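Local coordinates for protein probable chitinase A (Chromobacterium violaceum, PDB 4TX8) that probably hydrolyses internal glycosidic bonds of chitin as a family 18 glycoside hydrolase, and also carries a small carbohydrate-binding module, at residues Y293-L299 and E310-L316. Numbering follows the deposited sequence.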
loop_
_atom_site.group_PDB
_atom_site.type_symbol
_atom_site.label_atom_id
_atom_site.label_comp_id
_atom_site.label_asym_id
_atom_site.label_seq_id
_atom_site.Cartn_x
_atom_site.Cartn_y
_atom_site.Cartn_z
ATOM N N TYR A 293 8.400 0.898 4.207
ATOM C CA TYR A 293 9.394 1.024 5.262
ATOM C C TYR A 293 9.255 -0.119 6.257
ATOM O O TYR A 293 9.186 0.098 7.468
ATOM C CB TYR A 293 9.267 2.378 5.958
ATOM C CG TYR A 293 9.512 3.533 5.019
ATOM C CD1 TYR A 293 10.804 3.928 4.701
ATOM C CD2 TYR A 293 8.454 4.222 4.438
ATOM C CE1 TYR A 293 11.037 4.982 3.830
ATOM C CE2 TYR A 293 8.677 5.272 3.571
ATOM C CZ TYR A 293 9.968 5.650 3.271
ATOM O OH TYR A 293 10.187 6.699 2.406
ATOM N N TYR A 294 9.206 -1.342 5.738
ATOM C CA TYR A 294 9.168 -2.521 6.595
ATOM C C TYR A 294 9.874 -3.706 5.952
ATOM O O TYR A 294 10.128 -3.710 4.745
ATOM C CB TYR A 294 7.724 -2.900 6.955
ATOM C CG TYR A 294 6.710 -2.852 5.823
ATOM C CD1 TYR A 294 6.101 -1.655 5.462
ATOM C CD2 TYR A 294 6.332 -4.007 5.144
ATOM C CE1 TYR A 294 5.168 -1.602 4.446
ATOM C CE2 TYR A 294 5.392 -3.964 4.124
ATOM C CZ TYR A 294 4.817 -2.756 3.782
ATOM O OH TYR A 294 3.885 -2.692 2.775
ATOM N N ASN A 295 10.195 -4.696 6.785
ATOM C CA ASN A 295 10.852 -5.930 6.364
ATOM C C ASN A 295 12.273 -5.741 5.839
ATOM O O ASN A 295 12.856 -6.678 5.311
ATOM C CB ASN A 295 10.024 -6.645 5.286
ATOM C CG ASN A 295 8.760 -7.271 5.831
ATOM O OD1 ASN A 295 8.599 -7.429 7.041
ATOM N ND2 ASN A 295 7.858 -7.646 4.933
ATOM N N ASN A 296 12.844 -4.548 5.965
ATOM C CA ASN A 296 14.185 -4.336 5.421
ATOM C C ASN A 296 15.137 -3.589 6.354
ATOM O O ASN A 296 16.118 -2.993 5.909
ATOM C CB ASN A 296 14.091 -3.607 4.079
ATOM C CG ASN A 296 13.564 -4.501 2.969
ATOM O OD1 ASN A 296 14.313 -5.270 2.370
ATOM N ND2 ASN A 296 12.266 -4.416 2.705
ATOM N N GLY A 297 14.859 -3.646 7.651
ATOM C CA GLY A 297 15.726 -3.030 8.637
ATOM C C GLY A 297 15.730 -1.516 8.536
ATOM O O GLY A 297 14.842 -0.923 7.918
ATOM N N GLY A 298 16.744 -0.897 9.136
ATOM C CA GLY A 298 16.836 0.549 9.218
ATOM C C GLY A 298 17.193 1.222 7.911
ATOM O O GLY A 298 17.401 0.565 6.892
ATOM N N LEU A 299 17.282 2.546 7.951
ATOM C CA LEU A 299 17.482 3.339 6.746
ATOM C C LEU A 299 18.575 4.383 6.928
ATOM O O LEU A 299 18.533 5.177 7.867
ATOM C CB LEU A 299 16.174 4.024 6.354
ATOM C CG LEU A 299 16.211 4.933 5.126
ATOM C CD1 LEU A 299 16.486 4.117 3.877
ATOM C CD2 LEU A 299 14.904 5.695 4.999
ATOM N N GLU A 310 14.269 1.281 12.354
ATOM C CA GLU A 310 13.048 0.715 11.810
ATOM C C GLU A 310 11.916 0.854 12.824
ATOM O O GLU A 310 12.083 0.536 14.001
ATOM C CB GLU A 310 13.267 -0.752 11.438
ATOM C CG GLU A 310 12.293 -1.284 10.411
ATOM C CD GLU A 310 12.534 -2.744 10.079
ATOM O OE1 GLU A 310 13.291 -3.412 10.816
ATOM O OE2 GLU A 310 11.966 -3.223 9.078
ATOM N N GLY A 311 10.768 1.342 12.367
ATOM C CA GLY A 311 9.624 1.527 13.240
ATOM C C GLY A 311 9.580 2.897 13.883
ATOM O O GLY A 311 8.689 3.187 14.681
ATOM N N SER A 312 10.543 3.748 13.545
ATOM C CA SER A 312 10.560 5.104 14.085
ATOM C C SER A 312 9.908 6.095 13.126
ATOM O O SER A 312 9.884 5.888 11.912
ATOM C CB SER A 312 11.991 5.555 14.399
ATOM O OG SER A 312 12.685 5.917 13.218
ATOM N N ALA A 313 9.363 7.161 13.700
ATOM C CA ALA A 313 8.836 8.288 12.950
ATOM C C ALA A 313 9.938 8.952 12.141
ATOM O O ALA A 313 9.714 9.369 11.008
ATOM C CB ALA A 313 8.197 9.289 13.890
ATOM N N ASP A 314 11.124 9.054 12.734
ATOM C CA ASP A 314 12.280 9.625 12.053
ATOM C C ASP A 314 12.548 8.941 10.710
ATOM O O ASP A 314 12.812 9.615 9.705
ATOM C CB ASP A 314 13.527 9.530 12.935
ATOM C CG ASP A 314 13.657 10.692 13.915
ATOM O OD1 ASP A 314 12.994 11.737 13.726
ATOM O OD2 ASP A 314 14.449 10.552 14.874
ATOM N N MET A 315 12.475 7.611 10.690
ATOM C CA MET A 315 12.707 6.868 9.453
ATOM C C MET A 315 11.647 7.201 8.414
ATOM O O MET A 315 11.944 7.359 7.233
ATOM C CB MET A 315 12.734 5.360 9.724
ATOM C CG MET A 315 12.892 4.483 8.481
ATOM S SD MET A 315 13.237 2.758 8.811
ATOM C CE MET A 315 13.189 2.066 7.178
ATOM N N LEU A 316 10.407 7.319 8.866
ATOM C CA LEU A 316 9.319 7.681 7.970
ATOM C C LEU A 316 9.522 9.096 7.435
ATOM O O LEU A 316 9.359 9.352 6.244
ATOM C CB LEU A 316 7.970 7.573 8.680
ATOM C CG LEU A 316 7.626 6.204 9.266
ATOM C CD1 LEU A 316 6.250 6.244 9.906
ATOM C CD2 LEU A 316 7.698 5.119 8.199
HETATM O O HOH W 1 12.325 -1.851 6.754
#
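Gly298 and Glu310 bring the two backbones nearest, with CA atoms 4.6 Å apart, where the loop after barrel strand 288-292 returns to helix 313-325. Glu310 reaches back along Gly297. Its CG is anti to the backbone N (chi1 -158°) and the chain runs on extended, which carries the carboxylate to the turn at 295-297. There OE2 lies 3.3 Å from both Asn295 N and Gly297 N. A water makes the clearer link: it accepts from Asn296 N and donates to Gly297 O and to Glu310 OE2, 2.7 Å from its oxygen. Ser358 OG also bonds OE2, tying the carboxylate to a further loop.

Met315 extends fully from the first turn of the helix. Its CE ends 3.7 Å from Leu299 CB, near Gly297 O, and at the edge of the Tyr293 ring, 3.9 Å from CD1. Leu316 CD2 meets Tyr293 CB at the same distance, 3.9 Å, and approaches the ring obliquely. Ser312 caps the helix, its OG accepting from Met315 N.

This is the strand-to-helix connection of one beta-alpha unit in the GH18 TIM barrel. Apolar contacts seat the helix start on the loop. OE2 accepts from the water and is also hydrogen-bonded to Ser358 OG, which would probably favour a charged carboxylate. The contact thus joins a water-bridged polar part at Glu310 to an apolar part at Met315 and Leu316.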